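Local atomic coordinates of ALKF (Bacillus cereus, PDB entry 3ZBO), a protein that probably binds branched DNA such as Holliday junctions and resembles the HEAT-like repeat DNA glycosylases, although its cellular role is unknown. Residues N179-V184 with V196-E201; V205-D210 with S215-S220. One frame throughout, in Å; residues are numbered along the deposited sequence.

In the fold
The two contacts lie in series along the chain and on the same side of its centre, and they illustrate how chemistry follows place in a helical fold. Interaction 1 is small and wholly buried: three apolar residues join helices 171-187 and 192-202 without a hydrogen bond between the segments. Interaction 2, further along the chain, is larger and only partly buried; it pairs strands 204-207 and 215-218 through backbone hydrogen bonds, with side-chain packing added on both faces. Residues 219-220, which begin helix 219-228, bring the two together. Ala-219 and Ser-220 pack on Ala-199 of interaction 1, and through them the hairpin passes into helix 219-228.

Interaction 1: residues N179-V184 with V196-E201; sequences NFLNTV and VEIAKE
Leu-181 reaches from helix 171-187 to helix 192-202 and divides its two methyl groups between Ile-198 and Ala-199. CD2 meets the Ile-198 CG2 methyl at 3.9 Å, the two side chains crossing at about a right angle. CD1 lies 4.2 Å from Ala-199 CA, and the small alanine lets the backbones come close, the CA atoms of Leu-181 and Ala-199 being 6.6 Å apart. Ile-198 offers CG2 by holding it anti to the backbone N, while CG1 lies anti to the carbonyl carbon (chi1 -73°). All three residues are buried, and their packing extends beyond the pair: Leu-181 also touches Leu-159 and Val-162 of helix 152-165, and Ala-199 touches Ile-223 of helix 219-228.

Beyond this apolar patch helix 192-202 is loose: Glu-197, Lys-200 and Glu-201 are exposed and make no contact with residues 179-184, and Glu-201 has a long, weak ion pair with Lys-163. In helix 171-187, Phe-180 is buried and meets Trp-135 edge-to-face, whereas Asn-179, Asn-182 and Thr-183 are partly exposed. The carbonyl O of Asn-179 accepts both Thr-183 N and Thr-183 OG1, the hydroxyl 2.8 Å from that Asn-179 O and 45° out of the carbonyl plane. A pair of consecutive helices with a short connection, packed through a leucine that reaches across to an isoleucine and an alanine, is consistent with the HEAT-like helical architecture of the AlkD-related proteins.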
ATOM      1  N   ASN A 179      -0.409  -7.856   6.698  1.00  9.77           N
ATOM      2  CA  ASN A 179       0.580  -7.819   5.605  1.00 10.96           C
ATOM      3  C   ASN A 179       1.971  -7.608   6.273  1.00 11.04           C
ATOM      4  O   ASN A 179       2.962  -8.291   5.848  1.00 11.31           O
ATOM      5  CB  ASN A 179       0.143  -6.708   4.594  1.00 10.56           C
ATOM      6  CG  ASN A 179       0.992  -6.669   3.361  1.00 14.44           C
ATOM      7  OD1 ASN A 179       1.711  -7.628   3.089  1.00 19.28           O
ATOM      8  ND2 ASN A 179       0.813  -5.617   2.533  1.00 14.10           N
ATOM      9  N   PHE A 180       2.069  -6.743   7.261  1.00 11.55           N
ATOM     10  CA  PHE A 180       3.373  -6.529   7.886  1.00 12.87           C
ATOM     11  C   PHE A 180       3.881  -7.862   8.511  1.00 13.21           C
ATOM     12  O   PHE A 180       5.079  -8.149   8.384  1.00 12.51           O
ATOM     13  CB  PHE A 180       3.213  -5.354   8.900  1.00 11.72           C
ATOM     14  CG  PHE A 180       4.486  -5.044   9.669  1.00 11.27           C
ATOM     15  CD1 PHE A 180       5.419  -4.168   9.117  1.00 12.63           C
ATOM     16  CD2 PHE A 180       4.673  -5.612  10.901  1.00 12.37           C
ATOM     17  CE1 PHE A 180       6.586  -3.834   9.831  1.00 12.98           C
ATOM     18  CE2 PHE A 180       5.835  -5.295  11.633  1.00 11.56           C
ATOM     19  CZ  PHE A 180       6.825  -4.395  11.095  1.00 12.10           C
ATOM     20  N   LEU A 181       3.059  -8.605   9.226  1.00 12.61           N
ATOM     21  CA  LEU A 181       3.493  -9.905   9.790  1.00 11.82           C
ATOM     22  C   LEU A 181       4.034 -10.791   8.681  1.00 12.64           C
ATOM     23  O   LEU A 181       5.105 -11.367   8.819  1.00 13.49           O
ATOM     24  CB  LEU A 181       2.327 -10.696  10.453  1.00 13.95           C
ATOM     25  CG  LEU A 181       1.678  -9.987  11.627  1.00 17.83           C
ATOM     26  CD1 LEU A 181       0.742 -11.095  12.194  1.00 18.53           C
ATOM     27  CD2 LEU A 181       2.773  -9.615  12.775  1.00 19.99           C
ATOM     28  N   ASN A 182       3.267 -10.915   7.587  1.00 11.86           N
ATOM     29  CA  ASN A 182       3.750 -11.760   6.495  1.00 11.49           C
ATOM     30  C   ASN A 182       5.006 -11.291   5.891  1.00 13.35           C
ATOM     31  O   ASN A 182       5.878 -12.097   5.625  1.00 14.24           O
ATOM     32  CB  ASN A 182       2.739 -11.699   5.346  1.00 12.60           C
ATOM     33  CG  ASN A 182       1.672 -12.666   5.422  1.00 23.81           C
ATOM     34  OD1 ASN A 182       1.867 -13.811   4.910  1.00 31.65           O
ATOM     35  ND2 ASN A 182       0.469 -12.194   5.695  1.00 25.78           N
ATOM     36  N   THR A 183       5.175  -9.985   5.746  1.00 11.69           N
ATOM     37  CA  THR A 183       6.316  -9.413   5.023  1.00 10.30           C
ATOM     38  C   THR A 183       7.541  -9.520   5.899  1.00 12.65           C
ATOM     39  O   THR A 183       8.637  -9.826   5.378  1.00 12.26           O
ATOM     40  CB  THR A 183       6.028  -7.947   4.650  1.00 11.33           C
ATOM     41  OG1 THR A 183       4.884  -7.937   3.788  1.00 12.31           O
ATOM     42  CG2 THR A 183       7.236  -7.437   3.813  1.00 13.69           C
ATOM     43  N   VAL A 184       7.425  -9.233   7.204  1.00 11.35           N
ATOM     44  CA  VAL A 184       8.620  -9.383   8.119  1.00 11.96           C
ATOM     45  C   VAL A 184       9.042 -10.862   8.055  1.00 12.58           C
ATOM     46  O   VAL A 184      10.232 -11.163   7.926  1.00 13.49           O
ATOM     47  CB  VAL A 184       8.304  -8.960   9.570  1.00 12.49           C
ATOM     48  CG1 VAL A 184       9.531  -9.353  10.472  1.00 13.90           C
ATOM     49  CG2 VAL A 184       8.076  -7.405   9.617  1.00 13.66           C
ATOM     50  N   VAL A 196       7.016 -15.566  12.668  1.00 13.86           N
ATOM     51  CA  VAL A 196       6.271 -16.855  12.561  1.00 15.19           C
ATOM     52  C   VAL A 196       5.532 -17.092  13.869  1.00 14.73           C
ATOM     53  O   VAL A 196       4.340 -17.474  13.850  1.00 15.26           O
ATOM     54  CB  VAL A 196       7.211 -18.046  12.162  1.00 15.55           C
ATOM     55  CG1 VAL A 196       6.534 -19.374  12.345  1.00 14.79           C
ATOM     56  CG2 VAL A 196       7.696 -17.826  10.723  1.00 14.48           C
ATOM     57  N   GLU A 197       6.217 -16.869  15.012  1.00 15.99           N
ATOM     58  CA  GLU A 197       5.565 -17.160  16.276  1.00 16.54           C
ATOM     59  C   GLU A 197       4.447 -16.141  16.537  1.00 16.20           C
ATOM     60  O   GLU A 197       3.365 -16.533  16.976  1.00 16.76           O
ATOM     61  CB  GLU A 197       6.673 -17.071  17.347  1.00 18.20           C
ATOM     62  CG  GLU A 197       6.110 -17.248  18.770  1.00 26.43           C
ATOM     63  CD  GLU A 197       5.299 -18.533  18.945  1.00 38.65           C
ATOM     64  OE1 GLU A 197       5.707 -19.593  18.378  1.00 42.37           O
ATOM     65  OE2 GLU A 197       4.239 -18.483  19.660  1.00 41.71           O
ATOM     66  N   ILE A 198       4.683 -14.871  16.161  1.00 13.95           N
ATOM     67  CA  ILE A 198       3.609 -13.885  16.336  1.00 16.27           C
ATOM     68  C   ILE A 198       2.413 -14.245  15.499  1.00 14.43           C
ATOM     69  O   ILE A 198       1.247 -14.105  15.928  1.00 15.58           O
ATOM     70  CB  ILE A 198       4.107 -12.504  16.164  1.00 15.33           C
ATOM     71  CG1 ILE A 198       4.905 -12.283  17.462  1.00 21.35           C
ATOM     72  CG2 ILE A 198       2.970 -11.475  16.185  1.00 17.71           C
ATOM     73  CD1 ILE A 198       5.542 -11.104  17.590  1.00 25.76           C
ATOM     74  N   ALA A 199       2.684 -14.662  14.266  1.00 13.93           N
ATOM     75  CA  ALA A 199       1.542 -15.089  13.387  1.00 14.98           C
ATOM     76  C   ALA A 199       0.730 -16.197  14.011  1.00 16.42           C
ATOM     77  O   ALA A 199      -0.502 -16.145  13.952  1.00 15.78           O
ATOM     78  CB  ALA A 199       2.009 -15.449  11.983  1.00 15.56           C
ATOM     79  N   LYS A 200       1.405 -17.193  14.606  1.00 16.24           N
ATOM     80  CA  LYS A 200       0.686 -18.254  15.295  1.00 17.26           C
ATOM     81  C   LYS A 200      -0.132 -17.706  16.452  1.00 16.40           C
ATOM     82  O   LYS A 200      -1.311 -18.136  16.632  1.00 17.42           O
ATOM     83  CB  LYS A 200       1.732 -19.231  15.807  1.00 16.93           C
ATOM     84  CG  LYS A 200       1.085 -20.421  16.476  1.00 23.79           C
ATOM     85  CD  LYS A 200       2.152 -21.422  16.921  1.00 29.63           C
ATOM     86  CE  LYS A 200       1.538 -22.765  17.335  1.00 36.04           C
ATOM     87  NZ  LYS A 200       2.581 -23.424  18.189  1.00 41.99           N
ATOM     88  N   GLU A 201       0.435 -16.774  17.209  1.00 16.72           N
ATOM     89  CA  GLU A 201      -0.292 -16.164  18.373  1.00 16.49           C
ATOM     90  C   GLU A 201      -1.513 -15.379  17.899  1.00 18.03           C
ATOM     91  O   GLU A 201      -2.563 -15.447  18.558  1.00 19.26           O
ATOM     92  CB  GLU A 201       0.630 -15.285  19.222  1.00 19.30           C
ATOM     93  CG  GLU A 201       1.628 -16.171  19.908  1.00 23.85           C
ATOM     94  CD  GLU A 201       2.516 -15.511  20.917  1.00 36.26           C
ATOM     95  OE1 GLU A 201       2.022 -14.684  21.683  1.00 38.40           O
ATOM     96  OE2 GLU A 201       3.703 -15.919  20.981  1.00 41.51           O
TER

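Interaction 2: residues V205-D210 with S215-S220; sequences VEVKRD and SLLNAS
Val-205 and Leu-217, and likewise Val-207 and Ser-215, are antiparallel hydrogen-bonded pairs, with Glu-206 and Leu-216 the non-hydrogen-bonded pair between them. Val-205 N binds Leu-217 O at 3.0 Å, and Leu-217 N returns a short bond of 2.6 Å to Val-205 O. At the second pair, Val-207 N to Ser-215 O and Ser-215 N to Val-207 O both measure 2.9 Å. A weaker CA-H...O contact from Glu-206 CA also reaches Ser-215 O.

Side-chain packing falls on both faces. On the face of Val-205, Val-207 and Leu-217, Val-207 CG2 touches Leu-217 CD1 at 3.6 Å. On the other, Leu-216 CD2 lies 3.7 Å from CG in the aliphatic part of Glu-206; the two chains run side by side in the same direction, the glutamate extended with CG anti to the backbone N (chi1 175°).

Packing on a flat charged group is the third kind: Ser-215 CB sits over the centre of one face of the Arg-209 guanidinium, 3.7 Å from Arg-209 CZ. The polar ends find partners outside the two segments, Arg-209 NH2 bonding to Lys-213 O and Glu-206 OE2 to Ser-214 OG in the turn.

The hairpin follows helix 192-202 and passes into helix 219-228, which Asn-218 N-caps through Glu-221 N; Val-205 and Leu-217 rest on Asn-178 of helix 171-187.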
ATOM      1  N   VAL A 205      -7.315 -13.333  11.368  1.00 11.81           N
ATOM      2  CA  VAL A 205      -7.662 -11.912  11.524  1.00 13.25           C
ATOM      3  C   VAL A 205      -8.830 -11.646  10.602  1.00 14.13           C
ATOM      4  O   VAL A 205      -8.786 -11.978   9.377  1.00 14.21           O
ATOM      5  CB  VAL A 205      -6.438 -11.038  11.050  1.00 12.64           C
ATOM      6  CG1 VAL A 205      -6.859  -9.549  10.922  1.00 14.04           C
ATOM      7  CG2 VAL A 205      -5.318 -11.206  12.128  1.00 12.48           C
ATOM      8  N   GLU A 206      -9.905 -11.135  11.190  1.00 12.94           N
ATOM      9  CA  GLU A 206     -11.157 -10.937  10.435  1.00 13.68           C
ATOM     10  C   GLU A 206     -11.292  -9.465  10.088  1.00 13.29           C
ATOM     11  O   GLU A 206     -11.437  -8.618  10.980  1.00 14.58           O
ATOM     12  CB  GLU A 206     -12.396 -11.445  11.240  1.00 13.57           C
ATOM     13  CG  GLU A 206     -13.645 -11.090  10.448  1.00 17.06           C
ATOM     14  CD  GLU A 206     -14.915 -11.500  11.141  1.00 21.87           C
ATOM     15  OE1 GLU A 206     -14.931 -12.030  12.255  1.00 21.49           O
ATOM     16  OE2 GLU A 206     -15.957 -11.282  10.483  1.00 27.84           O
ATOM     17  N   VAL A 207     -11.198  -9.196   8.792  1.00 13.49           N
ATOM     18  CA  VAL A 207     -11.382  -7.838   8.252  1.00 14.33           C
ATOM     19  C   VAL A 207     -12.851  -7.711   7.804  1.00 13.93           C
ATOM     20  O   VAL A 207     -13.277  -8.301   6.823  1.00 14.48           O
ATOM     21  CB  VAL A 207     -10.477  -7.603   7.042  1.00 14.63           C
ATOM     22  CG1 VAL A 207     -10.629  -6.164   6.529  1.00 13.57           C
ATOM     23  CG2 VAL A 207      -8.988  -7.810   7.443  1.00 15.46           C
ATOM     24  N   LYS A 208     -13.587  -6.939   8.620  1.00 14.30           N
ATOM     25  CA  LYS A 208     -15.016  -6.668   8.287  1.00 16.87           C
ATOM     26  C   LYS A 208     -15.076  -5.634   7.215  1.00 17.02           C
ATOM     27  O   LYS A 208     -14.251  -4.725   7.165  1.00 17.87           O
ATOM     28  CB  LYS A 208     -15.680  -6.190   9.563  1.00 19.83           C
ATOM     29  CG  LYS A 208     -15.706  -7.301  10.567  1.00 22.46           C
ATOM     30  CD  LYS A 208     -16.268  -6.817  11.856  1.00 29.06           C
ATOM     31  CE  LYS A 208     -15.997  -7.931  12.911  1.00 33.12           C
ATOM     32  NZ  LYS A 208     -16.206  -7.405  14.313  1.00 36.10           N
ATOM     33  N   ARG A 209     -16.019  -5.846   6.303  1.00 19.81           N
ATOM     34  CA  ARG A 209     -16.104  -4.973   5.107  1.00 21.82           C
ATOM     35  C   ARG A 209     -17.579  -4.658   4.828  1.00 24.86           C
ATOM     36  O   ARG A 209     -18.482  -5.510   5.002  1.00 26.43           O
ATOM     37  CB  ARG A 209     -15.495  -5.730   3.924  1.00 20.76           C
ATOM     38  CG  ARG A 209     -13.999  -6.026   4.190  1.00 20.39           C
ATOM     39  CD  ARG A 209     -13.339  -6.646   2.990  1.00 17.44           C
ATOM     40  NE  ARG A 209     -13.957  -7.976   2.713  1.00 17.73           N
ATOM     41  CZ  ARG A 209     -13.441  -8.782   1.777  1.00 20.75           C
ATOM     42  NH1 ARG A 209     -12.356  -8.357   1.136  1.00 20.27           N
ATOM     43  NH2 ARG A 209     -13.952  -9.968   1.500  1.00 19.25           N
ATOM     44  N   ASP A 210     -17.768  -3.426   4.374  1.00 25.36           N
ATOM     45  CA  ASP A 210     -19.092  -3.032   3.859  1.00 27.01           C
ATOM     46  C   ASP A 210     -19.335  -3.690   2.489  1.00 25.95           C
ATOM     47  O   ASP A 210     -18.440  -3.727   1.597  1.00 27.03           O
ATOM     48  CB  ASP A 210     -19.139  -1.507   3.810  1.00 25.99           C
ATOM     49  CG  ASP A 210     -19.219  -0.878   5.186  1.00 29.96           C
ATOM     50  OD1 ASP A 210     -19.568  -1.598   6.154  1.00 32.26           O
ATOM     51  OD2 ASP A 210     -18.940   0.344   5.284  1.00 29.09           O
ATOM     52  N   SER A 215     -13.228 -10.729   5.184  1.00 14.24           N
ATOM     53  CA  SER A 215     -12.021 -11.445   4.784  1.00 15.50           C
ATOM     54  C   SER A 215     -11.391 -12.096   5.997  1.00 15.12           C
ATOM     55  O   SER A 215     -11.113 -11.395   6.964  1.00 16.54           O
ATOM     56  CB  SER A 215     -11.101 -10.416   4.148  1.00 17.08           C
ATOM     57  OG  SER A 215      -9.989 -11.141   3.685  1.00 25.42           O
ATOM     58  N   LEU A 216     -11.246 -13.428   5.987  1.00 14.06           N
ATOM     59  CA  LEU A 216     -10.541 -14.114   7.084  1.00 14.45           C
ATOM     60  C   LEU A 216      -9.060 -14.331   6.744  1.00 15.09           C
ATOM     61  O   LEU A 216      -8.731 -15.311   5.933  1.00 17.00           O
ATOM     62  CB  LEU A 216     -11.230 -15.469   7.345  1.00 14.95           C
ATOM     63  CG  LEU A 216     -12.702 -15.338   7.780  1.00 15.87           C
ATOM     64  CD1 LEU A 216     -13.198 -16.728   8.265  1.00 18.21           C
ATOM     65  CD2 LEU A 216     -12.852 -14.391   8.943  1.00 18.78           C
ATOM     66  N   LEU A 217      -8.210 -13.416   7.245  1.00 12.11           N
ATOM     67  CA  LEU A 217      -6.777 -13.524   6.850  1.00 13.85           C
ATOM     68  C   LEU A 217      -6.104 -14.586   7.733  1.00 14.13           C
ATOM     69  O   LEU A 217      -6.373 -14.702   8.914  1.00 15.22           O
ATOM     70  CB  LEU A 217      -6.145 -12.187   7.111  1.00 14.13           C
ATOM     71  CG  LEU A 217      -6.752 -11.078   6.191  1.00 15.54           C
ATOM     72  CD1 LEU A 217      -6.092  -9.750   6.445  1.00 15.63           C
ATOM     73  CD2 LEU A 217      -6.691 -11.394   4.690  1.00 17.70           C
ATOM     74  N   ASN A 218      -5.093 -15.248   7.195  1.00 13.18           N
ATOM     75  CA  ASN A 218      -4.345 -16.243   7.952  1.00 12.67           C
ATOM     76  C   ASN A 218      -2.873 -16.130   7.590  1.00 13.98           C
ATOM     77  O   ASN A 218      -2.340 -16.754   6.629  1.00 16.04           O
ATOM     78  CB  ASN A 218      -4.853 -17.601   7.466  1.00 13.44           C
ATOM     79  CG  ASN A 218      -4.241 -18.780   8.236  1.00 13.41           C
ATOM     80  OD1 ASN A 218      -3.227 -18.679   8.917  1.00 16.10           O
ATOM     81  ND2 ASN A 218      -4.912 -19.957   8.092  1.00 17.26           N
ATOM     82  N   ALA A 219      -2.226 -15.306   8.422  1.00 13.02           N
ATOM     83  CA  ALA A 219      -0.794 -14.952   8.141  1.00 12.93           C
ATOM     84  C   ALA A 219       0.037 -16.225   8.301  1.00 13.47           C
ATOM     85  O   ALA A 219       0.997 -16.396   7.544  1.00 14.48           O
ATOM     86  CB  ALA A 219      -0.296 -13.876   9.130  1.00 13.60           C
ATOM     87  N   SER A 220      -0.289 -17.076   9.258  1.00 13.47           N
ATOM     88  CA  SER A 220       0.524 -18.288   9.419  1.00 13.19           C
ATOM     89  C   SER A 220       0.519 -19.077   8.119  1.00 14.38           C
ATOM     90  O   SER A 220       1.604 -19.611   7.677  1.00 15.23           O
ATOM     91  CB  SER A 220       0.025 -19.170  10.581  1.00 13.86           C
ATOM     92  OG  SER A 220       0.277 -18.547  11.835  1.00 14.91           O
TER